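Local structure of 2-hydroxyisobutanoyl-CoA mutase large subunit (Aquincola tertiaricarbonis, 4R3U) at residues Y61-I66 against Y420-A424; T127-T133 against G149-I155. The protein forms, with its small cobalamin-binding subunit, the mutase that interconverts 2-hydroxyisobutyryl-CoA and (S)-3-hydroxybutyryl-CoA. All coordinates share one frame; numbering follows the deposited sequence.

Contact 1 of 2, residues Y61-I66 against Y420-A424; sequences YTAADI and YYVEA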
loop_
_atom_site.group_PDB
_atom_site.type_symbol
_atom_site.label_atom_id
_atom_site.label_comp_id
_atom_site.label_asym_id
_atom_site.label_seq_id
_atom_site.Cartn_x
_atom_site.Cartn_y
_atom_site.Cartn_z
ATOM N N TYR A 61 -19.838 -2.205 -13.382
ATOM C CA TYR A 61 -19.633 -2.300 -14.823
ATOM C C TYR A 61 -19.764 -3.782 -15.251
ATOM O O TYR A 61 -19.299 -4.684 -14.543
ATOM C CB TYR A 61 -18.262 -1.696 -15.226
ATOM C CG TYR A 61 -18.179 -0.193 -15.065
ATOM C CD1 TYR A 61 -18.010 0.387 -13.807
ATOM C CD2 TYR A 61 -18.237 0.652 -16.169
ATOM C CE1 TYR A 61 -17.968 1.773 -13.649
ATOM C CE2 TYR A 61 -18.164 2.041 -16.023
ATOM C CZ TYR A 61 -18.024 2.598 -14.761
ATOM O OH TYR A 61 -17.980 3.962 -14.617
ATOM N N THR A 62 -20.442 -4.027 -16.378
ATOM C CA THR A 62 -20.642 -5.366 -16.939
ATOM C C THR A 62 -19.987 -5.412 -18.315
ATOM O O THR A 62 -19.440 -4.396 -18.762
ATOM C CB THR A 62 -22.128 -5.729 -16.981
ATOM O OG1 THR A 62 -22.827 -4.853 -17.893
ATOM C CG2 THR A 62 -22.764 -5.727 -15.584
ATOM N N ALA A 63 -20.041 -6.575 -18.996
ATOM C CA ALA A 63 -19.457 -6.717 -20.333
ATOM C C ALA A 63 -20.155 -5.823 -21.350
ATOM O O ALA A 63 -19.522 -5.428 -22.334
ATOM C CB ALA A 63 -19.521 -8.161 -20.780
ATOM N N ALA A 64 -21.450 -5.479 -21.089
ATOM C CA ALA A 64 -22.277 -4.626 -21.939
ATOM C C ALA A 64 -21.672 -3.218 -22.090
ATOM O O ALA A 64 -21.696 -2.637 -23.187
ATOM C CB ALA A 64 -23.698 -4.555 -21.394
ATOM N N ASP A 65 -21.097 -2.704 -20.996
ATOM C CA ASP A 65 -20.468 -1.377 -20.909
ATOM C C ASP A 65 -19.243 -1.234 -21.796
ATOM O O ASP A 65 -18.890 -0.115 -22.136
ATOM C CB ASP A 65 -20.103 -1.045 -19.449
ATOM C CG ASP A 65 -21.282 -1.047 -18.504
ATOM O OD1 ASP A 65 -22.255 -0.299 -18.761
ATOM O OD2 ASP A 65 -21.244 -1.801 -17.519
ATOM N N ILE A 66 -18.589 -2.351 -22.148
ATOM C CA ILE A 66 -17.376 -2.343 -22.972
ATOM C C ILE A 66 -17.541 -2.952 -24.368
ATOM O O ILE A 66 -16.575 -2.998 -25.129
ATOM C CB ILE A 66 -16.123 -2.856 -22.195
ATOM C CG1 ILE A 66 -16.273 -4.316 -21.704
ATOM C CG2 ILE A 66 -15.768 -1.904 -21.061
ATOM C CD1 ILE A 66 -14.946 -5.057 -21.598
ATOM N N TYR A 420 -14.173 -4.693 -16.649
ATOM C CA TYR A 420 -15.239 -3.894 -17.235
ATOM C C TYR A 420 -15.103 -2.399 -16.926
ATOM O O TYR A 420 -15.206 -1.580 -17.831
ATOM C CB TYR A 420 -16.606 -4.451 -16.847
ATOM C CG TYR A 420 -16.790 -5.932 -17.107
ATOM C CD1 TYR A 420 -16.419 -6.501 -18.327
ATOM C CD2 TYR A 420 -17.393 -6.755 -16.157
ATOM C CE1 TYR A 420 -16.618 -7.859 -18.580
ATOM C CE2 TYR A 420 -17.634 -8.103 -16.414
ATOM C CZ TYR A 420 -17.246 -8.652 -17.625
ATOM O OH TYR A 420 -17.459 -9.993 -17.826
ATOM N N TYR A 421 -14.770 -2.068 -15.679
ATOM C CA TYR A 421 -14.577 -0.706 -15.205
ATOM C C TYR A 421 -13.332 -0.079 -15.816
ATOM O O TYR A 421 -13.446 0.996 -16.425
ATOM C CB TYR A 421 -14.572 -0.663 -13.654
ATOM C CG TYR A 421 -14.179 0.664 -13.030
ATOM C CD1 TYR A 421 -14.651 1.876 -13.548
ATOM C CD2 TYR A 421 -13.372 0.712 -11.894
ATOM C CE1 TYR A 421 -14.263 3.098 -13.004
ATOM C CE2 TYR A 421 -12.999 1.931 -11.323
ATOM C CZ TYR A 421 -13.433 3.123 -11.893
ATOM O OH TYR A 421 -13.049 4.332 -11.351
ATOM N N VAL A 422 -12.152 -0.738 -15.682
ATOM C CA VAL A 422 -10.890 -0.196 -16.187
ATOM C C VAL A 422 -10.972 -0.028 -17.697
ATOM O O VAL A 422 -10.601 1.031 -18.207
ATOM C CB VAL A 422 -9.637 -0.978 -15.680
ATOM C CG1 VAL A 422 -8.316 -0.378 -16.202
ATOM C CG2 VAL A 422 -9.619 -1.065 -14.156
ATOM N N GLU A 423 -11.563 -1.004 -18.402
ATOM C CA GLU A 423 -11.730 -0.912 -19.857
ATOM C C GLU A 423 -12.635 0.223 -20.330
ATOM O O GLU A 423 -12.270 0.926 -21.270
ATOM C CB GLU A 423 -12.062 -2.260 -20.515
ATOM C CG GLU A 423 -10.963 -3.316 -20.405
ATOM C CD GLU A 423 -9.567 -3.047 -20.943
ATOM O OE1 GLU A 423 -9.314 -1.965 -21.519
ATOM O OE2 GLU A 423 -8.712 -3.944 -20.776
ATOM N N ALA A 424 -13.768 0.449 -19.636
ATOM C CA ALA A 424 -14.723 1.524 -19.914
ATOM C C ALA A 424 -14.098 2.880 -19.618
ATOM O O ALA A 424 -14.235 3.807 -20.423
ATOM C CB ALA A 424 -15.980 1.332 -19.080
#
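Asp-65 OD2 takes the backbone N-H of Thr-62 at 2.6 Å, nearly straight at 168°, and a weak second bond from Thr-62 OG1; the turn closed this way lies against the first turn of helix 420-442 through Tyr-420 and Ala-424. The other carboxylate oxygen, OD1, pairs with Arg-27. Tyr-420 puts one ring face under the peptide joining Thr-62 to Ala-63, with Ala-63 N 3.5 Å above the ring plane and over its centre. Ile-66 CD1 reaches the edge of the same ring, 3.9 Å from Tyr-420 CD1. The other branch of Ile-66, CG2, meets the helix backbone at Tyr-420 O and Ala-424 N. Tyr-61, with CG anti to the carbonyl carbon (chi1 -69°), lays its ring against the backbone of the helix at Tyr-421, so that Tyr-421 CA sits over one face, 4.0 Å from the centroid, a CH-pi contact. The Tyr-421 ring leans on it obliquely. Tyr-61 OH bonds Gln-58 N, and Tyr-61 O receives Arg-84 of the second subunit. With no hydrogen bond between the segments, attachment to the helix rests on aromatic and aliphatic surfaces, while polar groups shape the turn and reach the neighbouring subunit.

Contact 2 of 2, residues T127-T133 against G149-I155; sequences TDFDMPT and GREGVAI. With 5AD (5'-deoxyadenosine), chain G.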
loop_
_atom_site.group_PDB
_atom_site.type_symbol
_atom_site.label_atom_id
_atom_site.label_comp_id
_atom_site.label_asym_id
_atom_site.label_seq_id
_atom_site.Cartn_x
_atom_site.Cartn_y
_atom_site.Cartn_z
ATOM N N THR A 127 18.523 12.736 -11.079
ATOM C CA THR A 127 19.170 13.904 -10.493
ATOM C C THR A 127 18.278 15.139 -10.583
ATOM O O THR A 127 17.810 15.491 -11.680
ATOM C CB THR A 127 20.523 14.177 -11.189
ATOM O OG1 THR A 127 21.142 12.946 -11.612
ATOM C CG2 THR A 127 21.467 15.040 -10.332
ATOM N N ASP A 128 18.048 15.782 -9.425
ATOM C CA ASP A 128 17.369 17.061 -9.284
ATOM C C ASP A 128 18.369 18.140 -8.989
ATOM O O ASP A 128 19.276 17.956 -8.185
ATOM C CB ASP A 128 16.242 17.039 -8.250
ATOM C CG ASP A 128 14.938 16.648 -8.922
ATOM O OD1 ASP A 128 14.998 15.876 -9.917
ATOM O OD2 ASP A 128 13.847 17.047 -8.401
ATOM N N PHE A 129 18.203 19.268 -9.654
ATOM C CA PHE A 129 19.123 20.410 -9.616
ATOM C C PHE A 129 18.571 21.576 -8.813
ATOM O O PHE A 129 17.362 21.660 -8.585
ATOM C CB PHE A 129 19.481 20.831 -11.054
ATOM C CG PHE A 129 20.072 19.682 -11.856
ATOM C CD1 PHE A 129 21.444 19.427 -11.836
ATOM C CD2 PHE A 129 19.250 18.820 -12.580
ATOM C CE1 PHE A 129 21.982 18.328 -12.517
ATOM C CE2 PHE A 129 19.786 17.712 -13.239
ATOM C CZ PHE A 129 21.153 17.485 -13.222
ATOM N N ASP A 130 19.467 22.453 -8.338
ATOM C CA ASP A 130 19.045 23.618 -7.602
ATOM C C ASP A 130 18.425 24.668 -8.562
ATOM O O ASP A 130 18.541 24.544 -9.787
ATOM C CB ASP A 130 20.202 24.182 -6.771
ATOM C CG ASP A 130 21.401 24.694 -7.526
ATOM O OD1 ASP A 130 21.301 24.871 -8.752
ATOM O OD2 ASP A 130 22.405 25.009 -6.881
ATOM N N MET A 131 17.815 25.703 -7.994
ATOM C CA MET A 131 17.195 26.774 -8.750
ATOM C C MET A 131 18.146 27.504 -9.665
ATOM O O MET A 131 17.795 27.631 -10.835
ATOM C CB MET A 131 16.416 27.730 -7.836
ATOM C CG MET A 131 15.236 27.093 -7.132
ATOM S SD MET A 131 14.265 25.959 -8.164
ATOM C CE MET A 131 13.486 27.031 -9.318
ATOM N N PRO A 132 19.362 27.940 -9.228
ATOM C CA PRO A 132 20.277 28.611 -10.183
ATOM C C PRO A 132 20.506 27.790 -11.465
ATOM O O PRO A 132 20.312 28.307 -12.571
ATOM C CB PRO A 132 21.563 28.805 -9.368
ATOM C CG PRO A 132 21.085 28.907 -7.967
ATOM C CD PRO A 132 19.932 27.939 -7.861
ATOM N N THR A 133 20.822 26.493 -11.309
ATOM C CA THR A 133 21.075 25.537 -12.388
ATOM C C THR A 133 19.856 25.362 -13.300
ATOM O O THR A 133 19.993 25.363 -14.525
ATOM C CB THR A 133 21.605 24.216 -11.780
ATOM O OG1 THR A 133 22.760 24.515 -10.999
ATOM C CG2 THR A 133 21.942 23.156 -12.820
ATOM N N GLY A 149 22.747 24.863 -4.187
ATOM C CA GLY A 149 22.681 23.496 -3.680
ATOM C C GLY A 149 21.599 23.221 -2.659
ATOM O O GLY A 149 21.628 22.181 -1.988
ATOM N N ARG A 150 20.634 24.156 -2.528
ATOM C CA ARG A 150 19.537 24.070 -1.568
ATOM C C ARG A 150 18.426 23.063 -1.956
ATOM O O ARG A 150 18.181 22.117 -1.211
ATOM C CB ARG A 150 18.987 25.474 -1.306
ATOM C CG ARG A 150 17.938 25.519 -0.214
ATOM C CD ARG A 150 17.481 26.928 0.121
ATOM N NE ARG A 150 18.527 27.771 0.701
ATOM C CZ ARG A 150 18.971 27.734 1.959
ATOM N NH1 ARG A 150 18.446 26.886 2.832
ATOM N NH2 ARG A 150 19.932 28.562 2.351
ATOM N N GLU A 151 17.777 23.264 -3.128
ATOM C CA GLU A 151 16.656 22.441 -3.629
ATOM C C GLU A 151 17.052 21.277 -4.555
ATOM O O GLU A 151 16.204 20.467 -4.938
ATOM C CB GLU A 151 15.603 23.349 -4.293
ATOM C CG GLU A 151 14.948 24.342 -3.340
ATOM C CD GLU A 151 13.592 24.820 -3.801
ATOM O OE1 GLU A 151 13.531 25.665 -4.723
ATOM O OE2 GLU A 151 12.581 24.336 -3.246
ATOM N N GLY A 152 18.339 21.196 -4.867
ATOM C CA GLY A 152 18.948 20.192 -5.719
ATOM C C GLY A 152 20.435 20.438 -5.846
ATOM O O GLY A 152 20.963 21.340 -5.194
ATOM N N VAL A 153 21.130 19.632 -6.669
ATOM C CA VAL A 153 22.568 19.787 -6.852
ATOM C C VAL A 153 22.890 21.050 -7.690
ATOM O O VAL A 153 22.090 21.449 -8.542
ATOM C CB VAL A 153 23.241 18.495 -7.406
ATOM C CG1 VAL A 153 22.939 18.274 -8.883
ATOM C CG2 VAL A 153 24.748 18.501 -7.180
ATOM N N ALA A 154 24.069 21.654 -7.452
ATOM C CA ALA A 154 24.558 22.790 -8.211
ATOM C C ALA A 154 25.470 22.274 -9.320
ATOM O O ALA A 154 26.414 21.518 -9.037
ATOM C CB ALA A 154 25.329 23.727 -7.303
ATOM N N ILE A 155 25.157 22.631 -10.587
ATOM C CA ILE A 155 26.007 22.313 -11.720
ATOM C C ILE A 155 26.268 23.623 -12.483
ATOM O O ILE A 155 25.330 24.245 -12.993
ATOM C CB ILE A 155 25.564 21.117 -12.636
ATOM C CG1 ILE A 155 25.200 19.836 -11.826
ATOM C CG2 ILE A 155 26.645 20.813 -13.732
ATOM C CD1 ILE A 155 26.372 19.007 -11.245
HETATM N N1 5AD G . 15.991 14.987 -3.527
HETATM C C2 5AD G . 14.931 14.087 -3.623
HETATM N N3 5AD G . 13.675 14.553 -4.087
HETATM C C4 5AD G . 13.560 15.832 -4.506
HETATM N N9 5AD G . 12.527 16.535 -4.979
HETATM C C8 5AD G . 12.988 17.741 -5.326
HETATM N N7 5AD G . 14.266 17.835 -4.998
HETATM C C5 5AD G . 14.636 16.647 -4.506
HETATM C C6 5AD G . 15.817 16.216 -4.036
HETATM N N6 5AD G . 16.784 17.118 -4.021
HETATM C "C1'" 5AD G . 11.198 16.096 -5.434
HETATM C "C2'" 5AD G . 10.254 15.639 -4.376
HETATM C "C3'" 5AD G . 8.916 16.059 -4.960
HETATM C "C4'" 5AD G . 9.223 16.751 -6.289
HETATM C "C5'" 5AD G . 8.373 18.008 -6.425
HETATM O "O4'" 5AD G . 10.544 17.189 -6.097
HETATM O "O2'" 5AD G . 10.296 14.207 -4.311
HETATM O "O3'" 5AD G . 8.095 14.890 -5.150
HETATM O O HOH W 1 17.989 25.663 -4.748
#
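Asp-130 turns its carboxylate across to the loop 149-155, where OD2 accepts Gly-149 N at 2.7 Å on its anti lone pair. CG stands between the backbone N and the carbonyl carbon (chi1 63°), which leaves OD1 facing back to cap the helix that begins at Met-131. There Thr-133 N and Thr-133 OG1 come to OD1 from opposite faces of the carboxylate plane, the hydroxyl at 2.7 Å. Having given its proton to OD1, Thr-133 OG1 accepts Ile-155 N at 3.1 Å. An alanine in place of Asp-130 would probably leave Gly-149 N, Thr-133 N and the Thr-133 hydroxyl without their acceptor.

The Phe-129 side chain lies alongside Val-153, pointing the same way and at about a right angle to the Asp-130 side chain; Val-153 CG1 is 3.5 Å from Phe-129 CD1, and Ile-155 CG1 meets the ring at its edge. A single beta bridge pairs Phe-129 with Val-153: Val-153 N reaches a lone pair of Asp-128 O at 2.9 Å, and Asp-130 N meets Val-153 O from well above the carbonyl plane. Gly-152 passes so close to Phe-129 that a side chain on it would collide with the backbone. A water between the helix start and the loop accepts from both Met-131 N and Glu-151 N.

Asp-128, held through OD1 by Thr-178, brings OD2 to 3.3 Å from C8 of the adenine of 5'-deoxyadenosine, in contact but not hydrogen-bonded. This aspartate binds the substrate and is thought to matter for stereospecificity. The carbonyls of Phe-129 and Glu-151 both accept from cobalamin N40. Backbone bonds and a buried carboxylate thus fix the end of a TIM-barrel strand and the start of helix 131-135 to the loop after that helix, and the same backbone supplies carbonyls for the cofactor.

From the N terminus the chain runs through helix 17-32 and the hairpin 49-50/56-57 to the turn 61-66, the first half of contact 1. It enters the barrel with strand 97-102 and helix 107-119. Contact 2 closes a loop of 15 residues, joining the end of strand 125-128 and the start of helix 131-135 to the segment leading into helix 158-164. The remaining barrel strands, up to 375-377, follow before helix 420-442 returns and contact 1 closes over 353 residues, joining its first turn to the turn after the hairpin. Contact 2 is nested inside the loop closed by contact 1. Their centres lie about 46 Å apart, on opposite sides of the chain's centre, without touching.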